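Local coordinates for ricin B-related lectin (Polyporus squamosus, PDB 5MUA), which binds galactose through a ricin-type beta-trefoil lectin domain and carries a calcium-binding, papain-like protease part that takes up the inhibitor E-64, at residues I8-S13 with N18-L23; Q95-S100 with W106-K111; F146-Q151 with G257-V262. All coordinates share one frame; numbering follows the deposited sequence.

Contact 1: I8-S13 with N18-L23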
loop_
_atom_site.group_PDB
_atom_site.type_symbol
_atom_site.label_atom_id
_atom_site.label_comp_id
_atom_site.label_asym_id
_atom_site.label_seq_id
_atom_site.Cartn_x
_atom_site.Cartn_y
_atom_site.Cartn_z
ATOM N N ILE B 8 -6.165 -14.507 -18.916
ATOM C CA ILE B 8 -5.831 -13.296 -19.702
ATOM C C ILE B 8 -4.779 -13.741 -20.678
ATOM O O ILE B 8 -3.831 -14.505 -20.309
ATOM C CB ILE B 8 -5.280 -12.146 -18.810
ATOM C CG1 ILE B 8 -6.407 -11.760 -17.816
ATOM C CG2 ILE B 8 -4.838 -10.987 -19.647
ATOM C CD1 ILE B 8 -5.957 -10.899 -16.643
ATOM N N TYR B 9 -4.949 -13.323 -21.934
ATOM C CA TYR B 9 -4.156 -13.825 -23.030
ATOM C C TYR B 9 -3.784 -12.778 -24.043
ATOM O O TYR B 9 -4.501 -11.783 -24.224
ATOM C CB TYR B 9 -4.963 -14.849 -23.784
ATOM C CG TYR B 9 -5.391 -16.024 -23.026
ATOM C CD1 TYR B 9 -6.605 -16.049 -22.339
ATOM C CD2 TYR B 9 -4.628 -17.177 -23.061
ATOM C CE1 TYR B 9 -6.989 -17.163 -21.674
ATOM C CE2 TYR B 9 -5.023 -18.345 -22.431
ATOM C CZ TYR B 9 -6.237 -18.353 -21.730
ATOM O OH TYR B 9 -6.628 -19.507 -21.092
ATOM N N TYR B 10 -2.662 -12.982 -24.729
ATOM C CA TYR B 10 -2.479 -12.392 -26.070
ATOM C C TYR B 10 -3.137 -13.351 -27.035
ATOM O O TYR B 10 -3.102 -14.603 -26.824
ATOM C CB TYR B 10 -0.996 -12.334 -26.464
ATOM C CG TYR B 10 -0.095 -11.410 -25.669
ATOM C CD1 TYR B 10 -0.413 -10.080 -25.463
ATOM C CD2 TYR B 10 1.182 -11.872 -25.263
ATOM C CE1 TYR B 10 0.463 -9.237 -24.763
ATOM C CE2 TYR B 10 2.087 -11.034 -24.590
ATOM C CZ TYR B 10 1.714 -9.734 -24.323
ATOM O OH TYR B 10 2.597 -8.861 -23.665
ATOM N N ILE B 11 -3.794 -12.802 -28.031
ATOM C CA ILE B 11 -4.409 -13.626 -29.094
ATOM C C ILE B 11 -3.626 -13.246 -30.351
ATOM O O ILE B 11 -3.774 -12.147 -30.880
ATOM C CB ILE B 11 -5.901 -13.298 -29.261
ATOM C CG1 ILE B 11 -6.681 -13.443 -27.928
ATOM C CG2 ILE B 11 -6.524 -14.187 -30.352
ATOM C CD1 ILE B 11 -8.144 -13.030 -28.009
ATOM N N ALA B 12 -2.765 -14.145 -30.828
ATOM C CA ALA B 12 -1.910 -13.836 -31.973
ATOM C C ALA B 12 -2.385 -14.603 -33.194
ATOM O O ALA B 12 -2.839 -15.739 -33.066
ATOM C CB ALA B 12 -0.453 -14.256 -31.703
ATOM N N SER B 13 -2.187 -13.992 -34.328
ATOM C CA SER B 13 -2.500 -14.692 -35.638
ATOM C C SER B 13 -1.520 -15.814 -35.880
ATOM O O SER B 13 -0.343 -15.610 -35.754
ATOM C CB SER B 13 -2.395 -13.725 -36.799
ATOM O OG SER B 13 -2.667 -14.385 -38.035
ATOM N N ASN B 18 4.338 -12.140 -35.843
ATOM C CA ASN B 18 4.470 -10.900 -35.108
ATOM C C ASN B 18 3.204 -10.048 -34.991
ATOM O O ASN B 18 3.278 -8.846 -34.829
ATOM C CB ASN B 18 5.584 -10.082 -35.711
ATOM C CG ASN B 18 6.893 -10.793 -35.658
ATOM O OD1 ASN B 18 7.468 -11.156 -36.683
ATOM N ND2 ASN B 18 7.358 -11.050 -34.445
ATOM N N THR B 19 2.053 -10.711 -35.038
ATOM C CA THR B 19 0.792 -10.011 -35.168
ATOM C C THR B 19 -0.197 -10.561 -34.147
ATOM O O THR B 19 -0.428 -11.767 -34.080
ATOM C CB THR B 19 0.233 -10.236 -36.616
ATOM O OG1 THR B 19 1.207 -9.741 -37.542
ATOM C CG2 THR B 19 -1.013 -9.486 -36.874
ATOM N N ARG B 20 -0.735 -9.668 -33.343
ATOM C CA ARG B 20 -1.781 -10.047 -32.385
ATOM C C ARG B 20 -2.909 -9.019 -32.316
ATOM O O ARG B 20 -2.823 -7.923 -32.883
ATOM C CB ARG B 20 -1.158 -10.366 -31.040
ATOM C CG ARG B 20 -0.486 -9.168 -30.432
ATOM C CD ARG B 20 0.431 -9.649 -29.335
ATOM N NE ARG B 20 1.291 -8.612 -28.853
ATOM C CZ ARG B 20 2.317 -8.815 -28.043
ATOM N NH1 ARG B 20 2.655 -10.012 -27.663
ATOM N NH2 ARG B 20 3.024 -7.790 -27.640
ATOM N N LEU B 21 -3.992 -9.408 -31.639
ATOM C CA LEU B 21 -5.167 -8.625 -31.614
ATOM C C LEU B 21 -5.079 -7.550 -30.552
ATOM O O LEU B 21 -4.572 -7.772 -29.459
ATOM C CB LEU B 21 -6.335 -9.506 -31.357
ATOM C CG LEU B 21 -6.651 -10.483 -32.507
ATOM C CD1 LEU B 21 -7.964 -11.149 -32.126
ATOM C CD2 LEU B 21 -6.801 -9.775 -33.867
ATOM N N ALA B 22 -5.611 -6.400 -30.876
ATOM C CA ALA B 22 -5.730 -5.301 -29.904
ATOM C C ALA B 22 -7.034 -4.539 -30.216
ATOM O O ALA B 22 -7.685 -4.772 -31.233
ATOM C CB ALA B 22 -4.504 -4.385 -29.988
ATOM N N LEU B 23 -7.443 -3.653 -29.315
ATOM C CA LEU B 23 -8.577 -2.783 -29.555
ATOM C C LEU B 23 -8.114 -1.368 -29.852
ATOM O O LEU B 23 -7.293 -0.814 -29.148
ATOM C CB LEU B 23 -9.530 -2.828 -28.392
ATOM C CG LEU B 23 -10.846 -2.162 -28.686
ATOM C CD1 LEU B 23 -11.734 -3.048 -29.580
ATOM C CD2 LEU B 23 -11.579 -1.976 -27.340
HETATM O O HOH W 1 -3.296 -9.894 -28.117
#

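Contact 2: Q95-S100 with W106-K111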
loop_
_atom_site.group_PDB
_atom_site.type_symbol
_atom_site.label_atom_id
_atom_site.label_comp_id
_atom_site.label_asym_id
_atom_site.label_seq_id
_atom_site.Cartn_x
_atom_site.Cartn_y
_atom_site.Cartn_z
ATOM N N GLN B 95 -21.605 -11.545 -28.630
ATOM C CA GLN B 95 -20.406 -11.339 -27.751
ATOM C C GLN B 95 -19.913 -12.617 -27.072
ATOM O O GLN B 95 -19.092 -12.568 -26.140
ATOM C CB GLN B 95 -20.700 -10.259 -26.671
ATOM C CG GLN B 95 -21.121 -8.945 -27.329
ATOM C CD GLN B 95 -21.353 -7.848 -26.344
ATOM O OE1 GLN B 95 -21.423 -8.098 -25.106
ATOM N NE2 GLN B 95 -21.349 -6.604 -26.845
ATOM N N LYS B 96 -20.464 -13.769 -27.457
ATOM C CA LYS B 96 -20.042 -15.030 -26.950
ATOM C C LYS B 96 -19.316 -15.768 -28.051
ATOM O O LYS B 96 -19.748 -15.741 -29.230
ATOM C CB LYS B 96 -21.235 -15.865 -26.512
ATOM C CG LYS B 96 -21.913 -15.292 -25.254
ATOM C CD LYS B 96 -23.121 -16.160 -24.869
ATOM C CE LYS B 96 -23.609 -15.926 -23.451
ATOM N NZ LYS B 96 -24.247 -14.621 -23.306
ATOM N N TRP B 97 -18.233 -16.394 -27.638
ATOM C CA TRP B 97 -17.220 -16.959 -28.555
ATOM C C TRP B 97 -16.845 -18.384 -28.162
ATOM O O TRP B 97 -16.537 -18.640 -26.996
ATOM C CB TRP B 97 -15.992 -16.059 -28.552
ATOM C CG TRP B 97 -16.303 -14.680 -28.992
ATOM C CD1 TRP B 97 -16.523 -13.593 -28.201
ATOM C CD2 TRP B 97 -16.478 -14.220 -30.341
ATOM N NE1 TRP B 97 -16.845 -12.538 -28.961
ATOM C CE2 TRP B 97 -16.816 -12.861 -30.275
ATOM C CE3 TRP B 97 -16.411 -14.829 -31.588
ATOM C CZ2 TRP B 97 -17.039 -12.065 -31.421
ATOM C CZ3 TRP B 97 -16.582 -14.028 -32.767
ATOM C CH2 TRP B 97 -16.939 -12.694 -32.689
ATOM N N ILE B 98 -16.946 -19.303 -29.120
ATOM C CA ILE B 98 -16.653 -20.703 -28.935
ATOM C C ILE B 98 -15.218 -20.832 -29.396
ATOM O O ILE B 98 -14.905 -20.583 -30.578
ATOM C CB ILE B 98 -17.620 -21.653 -29.706
ATOM C CG1 ILE B 98 -19.068 -21.488 -29.143
ATOM C CG2 ILE B 98 -17.190 -23.087 -29.454
ATOM C CD1 ILE B 98 -20.183 -22.169 -29.963
ATOM N N ILE B 99 -14.361 -21.245 -28.476
ATOM C CA ILE B 99 -12.905 -21.344 -28.721
ATOM C C ILE B 99 -12.544 -22.803 -28.662
ATOM O O ILE B 99 -12.669 -23.394 -27.624
ATOM C CB ILE B 99 -12.132 -20.526 -27.709
ATOM C CG1 ILE B 99 -12.477 -19.038 -27.893
ATOM C CG2 ILE B 99 -10.619 -20.730 -27.917
ATOM C CD1 ILE B 99 -11.969 -18.181 -26.771
ATOM N N SER B 100 -12.066 -23.340 -29.785
ATOM C CA SER B 100 -11.846 -24.773 -30.006
ATOM C C SER B 100 -10.482 -25.015 -30.695
ATOM O O SER B 100 -9.954 -24.127 -31.400
ATOM C CB SER B 100 -12.996 -25.307 -30.907
ATOM O OG SER B 100 -12.756 -24.775 -32.206
ATOM N N TRP B 106 -5.971 -23.420 -32.844
ATOM C CA TRP B 106 -7.235 -22.760 -32.270
ATOM C C TRP B 106 -8.099 -21.856 -33.195
ATOM O O TRP B 106 -7.594 -21.007 -33.888
ATOM C CB TRP B 106 -6.935 -21.913 -31.007
ATOM C CG TRP B 106 -6.274 -22.713 -29.944
ATOM C CD1 TRP B 106 -4.919 -22.918 -29.771
ATOM C CD2 TRP B 106 -6.925 -23.464 -28.919
ATOM N NE1 TRP B 106 -4.700 -23.769 -28.690
ATOM C CE2 TRP B 106 -5.908 -24.128 -28.159
ATOM C CE3 TRP B 106 -8.247 -23.614 -28.536
ATOM C CZ2 TRP B 106 -6.199 -24.960 -27.075
ATOM C CZ3 TRP B 106 -8.547 -24.473 -27.421
ATOM C CH2 TRP B 106 -7.522 -25.140 -26.732
ATOM N N LYS B 107 -9.405 -21.939 -33.051
ATOM C CA LYS B 107 -10.304 -21.027 -33.755
ATOM C C LYS B 107 -11.246 -20.323 -32.758
ATOM O O LYS B 107 -11.494 -20.878 -31.653
ATOM C CB LYS B 107 -11.123 -21.789 -34.808
ATOM C CG LYS B 107 -10.223 -22.367 -35.914
ATOM C CD LYS B 107 -10.969 -22.988 -37.084
ATOM C CE LYS B 107 -11.550 -21.890 -37.924
ATOM N NZ LYS B 107 -12.100 -22.361 -39.205
ATOM N N ILE B 108 -11.809 -19.182 -33.205
ATOM C CA ILE B 108 -12.708 -18.341 -32.375
ATOM C C ILE B 108 -14.006 -18.143 -33.197
ATOM O O ILE B 108 -14.055 -17.376 -34.151
ATOM C CB ILE B 108 -12.091 -16.982 -32.046
ATOM C CG1 ILE B 108 -10.651 -17.144 -31.526
ATOM C CG2 ILE B 108 -12.957 -16.222 -31.047
ATOM C CD1 ILE B 108 -9.906 -15.834 -31.440
ATOM N N LYS B 109 -15.090 -18.785 -32.749
ATOM C CA LYS B 109 -16.319 -18.794 -33.514
ATOM C C LYS B 109 -17.409 -18.085 -32.758
ATOM O O LYS B 109 -17.589 -18.342 -31.558
ATOM C CB LYS B 109 -16.755 -20.230 -33.740
ATOM C CG LYS B 109 -18.024 -20.369 -34.613
ATOM C CD LYS B 109 -18.334 -21.802 -34.842
ATOM C CE LYS B 109 -18.828 -22.415 -33.598
ATOM N NZ LYS B 109 -19.487 -23.737 -33.811
ATOM N N SER B 110 -18.112 -17.198 -33.461
ATOM C CA SER B 110 -19.287 -16.479 -32.863
ATOM C C SER B 110 -20.416 -17.463 -32.553
ATOM O O SER B 110 -20.825 -18.255 -33.438
ATOM C CB SER B 110 -19.781 -15.413 -33.790
ATOM O OG SER B 110 -21.065 -14.964 -33.348
ATOM N N LYS B 111 -20.895 -17.457 -31.315
ATOM C CA LYS B 111 -21.988 -18.377 -30.923
ATOM C C LYS B 111 -23.201 -18.006 -31.755
ATOM O O LYS B 111 -23.969 -18.883 -32.142
ATOM C CB LYS B 111 -22.362 -18.200 -29.446
ATOM C CG LYS B 111 -23.475 -19.157 -29.002
ATOM C CD LYS B 111 -23.983 -18.813 -27.655
ATOM C CE LYS B 111 -25.217 -19.642 -27.201
ATOM N NZ LYS B 111 -25.645 -18.940 -25.946
HETATM O O HOH W 2 -19.987 -13.746 -31.084
#

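Contact 3: F146-Q151 with G257-V262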
loop_
_atom_site.group_PDB
_atom_site.type_symbol
_atom_site.label_atom_id
_atom_site.label_comp_id
_atom_site.label_asym_id
_atom_site.label_seq_id
_atom_site.Cartn_x
_atom_site.Cartn_y
_atom_site.Cartn_z
ATOM N N PHE B 146 -2.946 -18.623 -28.475
ATOM C CA PHE B 146 -3.226 -17.938 -27.199
ATOM C C PHE B 146 -2.025 -18.113 -26.261
ATOM O O PHE B 146 -1.600 -19.246 -26.041
ATOM C CB PHE B 146 -4.412 -18.633 -26.572
ATOM C CG PHE B 146 -5.685 -18.282 -27.231
ATOM C CD1 PHE B 146 -6.098 -18.976 -28.375
ATOM C CD2 PHE B 146 -6.484 -17.285 -26.750
ATOM C CE1 PHE B 146 -7.322 -18.682 -28.950
ATOM C CE2 PHE B 146 -7.705 -16.981 -27.348
ATOM C CZ PHE B 146 -8.105 -17.655 -28.474
ATOM N N GLN B 147 -1.473 -17.001 -25.757
ATOM C CA GLN B 147 -0.426 -17.078 -24.769
ATOM C C GLN B 147 -1.014 -16.631 -23.440
ATOM O O GLN B 147 -1.458 -15.525 -23.358
ATOM C CB GLN B 147 0.731 -16.177 -25.185
ATOM C CG GLN B 147 1.744 -16.143 -24.056
ATOM C CD GLN B 147 2.957 -15.309 -24.306
ATOM O OE1 GLN B 147 3.213 -14.851 -25.402
ATOM N NE2 GLN B 147 3.694 -15.076 -23.252
ATOM N N LYS B 148 -1.013 -17.500 -22.440
ATOM C CA LYS B 148 -1.616 -17.186 -21.135
ATOM C C LYS B 148 -0.688 -16.267 -20.394
ATOM O O LYS B 148 0.499 -16.502 -20.344
ATOM C CB LYS B 148 -1.825 -18.432 -20.304
ATOM C CG LYS B 148 -2.721 -18.149 -19.093
ATOM C CD LYS B 148 -3.084 -19.422 -18.341
ATOM C CE LYS B 148 -1.840 -20.071 -17.696
ATOM N NZ LYS B 148 -2.244 -21.291 -16.944
ATOM N N LEU B 149 -1.241 -15.198 -19.860
ATOM C CA LEU B 149 -0.490 -14.183 -19.127
ATOM C C LEU B 149 -0.954 -14.108 -17.692
ATOM O O LEU B 149 -0.500 -13.214 -16.949
ATOM C CB LEU B 149 -0.705 -12.850 -19.818
ATOM C CG LEU B 149 -0.369 -12.888 -21.306
ATOM C CD1 LEU B 149 -0.694 -11.564 -21.910
ATOM C CD2 LEU B 149 1.097 -13.195 -21.593
ATOM N N SER B 150 -1.910 -14.934 -17.290
ATOM C CA SER B 150 -2.509 -14.925 -15.948
ATOM C C SER B 150 -2.185 -16.194 -15.162
ATOM O O SER B 150 -1.768 -17.203 -15.735
ATOM C CB SER B 150 -4.054 -14.830 -16.030
ATOM O OG SER B 150 -4.560 -15.803 -16.901
ATOM N N GLN B 151 -2.344 -16.096 -13.834
ATOM C CA GLN B 151 -2.252 -17.177 -12.902
ATOM C C GLN B 151 -3.395 -17.051 -11.935
ATOM O O GLN B 151 -3.776 -15.949 -11.602
ATOM C CB GLN B 151 -0.943 -17.126 -12.136
ATOM C CG GLN B 151 0.239 -17.373 -12.982
ATOM C CD GLN B 151 0.388 -18.855 -13.310
ATOM O OE1 GLN B 151 0.956 -19.616 -12.527
ATOM N NE2 GLN B 151 -0.172 -19.279 -14.440
ATOM N N GLY B 257 7.910 -15.480 -18.551
ATOM C CA GLY B 257 8.580 -16.612 -19.283
ATOM C C GLY B 257 8.547 -17.895 -18.524
ATOM O O GLY B 257 8.778 -18.976 -19.080
ATOM N N ASN B 258 8.289 -17.832 -17.217
ATOM C CA ASN B 258 8.208 -19.033 -16.435
ATOM C C ASN B 258 7.482 -18.755 -15.145
ATOM O O ASN B 258 8.083 -18.216 -14.181
ATOM C CB ASN B 258 9.606 -19.554 -16.093
ATOM C CG ASN B 258 9.568 -20.873 -15.336
ATOM O OD1 ASN B 258 8.532 -21.358 -14.823
ATOM N ND2 ASN B 258 10.715 -21.484 -15.280
ATOM N N PHE B 259 6.234 -19.195 -15.090
ATOM C CA PHE B 259 5.370 -18.761 -14.025
ATOM C C PHE B 259 5.760 -19.430 -12.706
ATOM O O PHE B 259 5.271 -19.011 -11.685
ATOM C CB PHE B 259 3.935 -19.132 -14.321
ATOM C CG PHE B 259 3.310 -18.387 -15.457
ATOM C CD1 PHE B 259 3.295 -17.006 -15.481
ATOM C CD2 PHE B 259 2.586 -19.085 -16.433
ATOM C CE1 PHE B 259 2.650 -16.301 -16.496
ATOM C CE2 PHE B 259 1.934 -18.392 -17.436
ATOM C CZ PHE B 259 1.968 -16.999 -17.467
ATOM N N SER B 260 6.591 -20.457 -12.749
ATOM C CA SER B 260 7.071 -21.127 -11.531
ATOM C C SER B 260 8.256 -20.407 -10.912
ATOM O O SER B 260 8.666 -20.733 -9.810
ATOM C CB SER B 260 7.461 -22.571 -11.838
ATOM O OG SER B 260 6.327 -23.310 -12.138
ATOM N N THR B 261 8.813 -19.406 -11.575
ATOM C CA THR B 261 9.972 -18.701 -11.025
ATOM C C THR B 261 9.449 -17.515 -10.184
ATOM O O THR B 261 8.795 -16.635 -10.754
ATOM C CB THR B 261 10.855 -18.127 -12.162
ATOM O OG1 THR B 261 11.264 -19.205 -13.015
ATOM C CG2 THR B 261 12.107 -17.377 -11.655
ATOM N N VAL B 262 9.794 -17.472 -8.896
ATOM C CA VAL B 262 9.573 -16.290 -8.061
ATOM C C VAL B 262 10.781 -15.341 -8.166
ATOM O O VAL B 262 11.911 -15.742 -7.928
ATOM C CB VAL B 262 9.226 -16.690 -6.627
ATOM C CG1 VAL B 262 9.007 -15.428 -5.836
ATOM C CG2 VAL B 262 7.977 -17.612 -6.592
HETATM O O HOH W 3 2.730 -18.965 -10.534
#

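Contact 1: I8-S13 with N18-L23
Arg20 lays its guanidinium over the ring of Tyr10. Its CB presses on the backbone, 3.2 Å from Ile11 O. CG sits between the backbone N and the carbonyl carbon (chi1 64°), and the chain is extended from CG to NE. CD passes over the near rim of the ring, 4.0 Å from Tyr10 CD1, and NE lies 4.1 Å from the same atom. CZ then stands 3.8 Å from the Tyr10 ring centroid, and NH1 lies over the ring centre. The two planes are 24° apart, a stacked cation-pi pair. NH2 goes on to Val42 O, and Tyr10 OH is bonded to Asp43, so both tips are held.

Backbone bonds tie the two strands, Leu21 N to Ile11 O at 2.9 Å and Ser13 N to Thr19 O at 2.8 Å. Beyond the Leu21 N to Ile11 O bond, a water bridges Ile11 N and Leu21 O. On the apolar side, Ile11 CG2 meets Leu21 CD1 at 3.8 Å.

The short segments run at 130°, with a single bridge at Ala12 and Arg20. Strand 7-13 lies between strands 49-53 and 144-152, while strand 19-23 turns off to pair with strand 35-39 in the beta-trefoil.

Contact 2: Q95-S100 with W106-K111
The beta hairpin of strands 97-100 and 107-110 belongs to the ricin-type beta-trefoil, and its residues 95-100 follow directly on Asn94, a galactose-binding residue. Trp97 faces Ser110 and Ile99 faces Ile108 in non-hydrogen-bonded pairs. Ile98 with Lys109 and Ser100 with Lys107 are the hydrogen-bonded pairs, and their side chains line the other face. The bond from Ile98 N to Lys109 O is short, 2.7 Å, and lies in the carbonyl plane. Lys111 N adds a nearly straight bond (175°) to Lys96 O beyond the last pair. Just before the hairpin, Gln95 NE2 bonds Asp72 OD2, consistent with a second-shell role, since Asp72 is another galactose-binding residue.

On the buried face, the benzene part of the Trp97 indole reaches across to the neighbouring strand. Its CZ3 lies 3.6 Å from Ser110 CB, and its CE3 is 3.8 Å from Ile108 CG2. The pyrrole NE1 turns the other way, to Met71 O. At the far end Ile99 CG2 meets Trp106 CE3 at 3.8 Å, the two side chains crossing at about a right angle. On the opposite face Ile98 lies beside Lys109 in one of its two conformers, so that contact is doubtful. Lys96 and Lys111 also run alongside each other, with CD of Lys96 3.9 Å from NZ of Lys111.

A water over the Trp97 ring links Lys96 O to Ser110 OG. Lys96 O is therefore gripped twice, by this water and by Lys111 N. Lys96 NZ and Lys111 NZ are 5.3 Å apart. Glu56 and Asp93 form salt bridges with Lys111 NZ and probably offset the like charges.

Contact 3: F146-Q151 with G257-V262
Gln151 folds back at chi2 (-76°), and this bend lays its amide over the ring of Phe259. Phe259 CG is anti to its own carbonyl carbon (chi1 -69°), which sends the ring toward strand 144-152. The amide and ring planes are 13° apart, so the two groups stack. NE2 of Gln151 is above the rim of the ring, 3.4 Å from CD2 of Phe259. CG of Gln151 makes a CH-pi contact with the same ring, 4.2 Å from its centroid.

The ring edge meets the backbone. Lys148 O lies in the ring plane, 3.3 Å from Phe259 CZ. CE of Lys148 comes near CE2 of Phe259, while NZ is bonded to Gln4 OE1.

Two bonds fix the rotation of the Gln151 amide. NE2 donates to Ser150 O at 2.9 Å, with the acceptor close to the amide plane. OE1 takes a hydrogen from a water that also donates to Phe259 O. The water thus links the Gln151 side chain to the Phe259 backbone.

Phe259 sits in a type I beta turn from Asn258 to Thr261, with Thr261 N bonded to Asn258 O. Asn258 OD1 also accepts from Ser260 N, an Asx turn. The turn leads into strand 261-266. The arrangement is consistent with packing at the junction of the lectin and C-terminal parts, where strand 144-152 pairs with strands 7-13 and 178-180.

How the contacts relate
From the N terminus, contact 1 closes a short loop of four residues between 8-13 and 18-23. Contact 2 then closes a hairpin, whose connecting loop is partly unmodelled. Contact 3 joins strand 144-152 to a turn more than a hundred residues later. The three follow in series; none encloses or crosses another. Strand 7-13 of contact 1 pairs with strand 144-152 of contact 3, where Ile8 O and Leu149 N probably bond. Phe146, in segment 146-151 of contact 3, packs on Trp106, Ile108 and Ile99 of contact 2, and Ile108 also touches Ile11. Contacts 1 and 2 thus share the trefoil interior, and contact 3 carries the connection on to the C-terminal part.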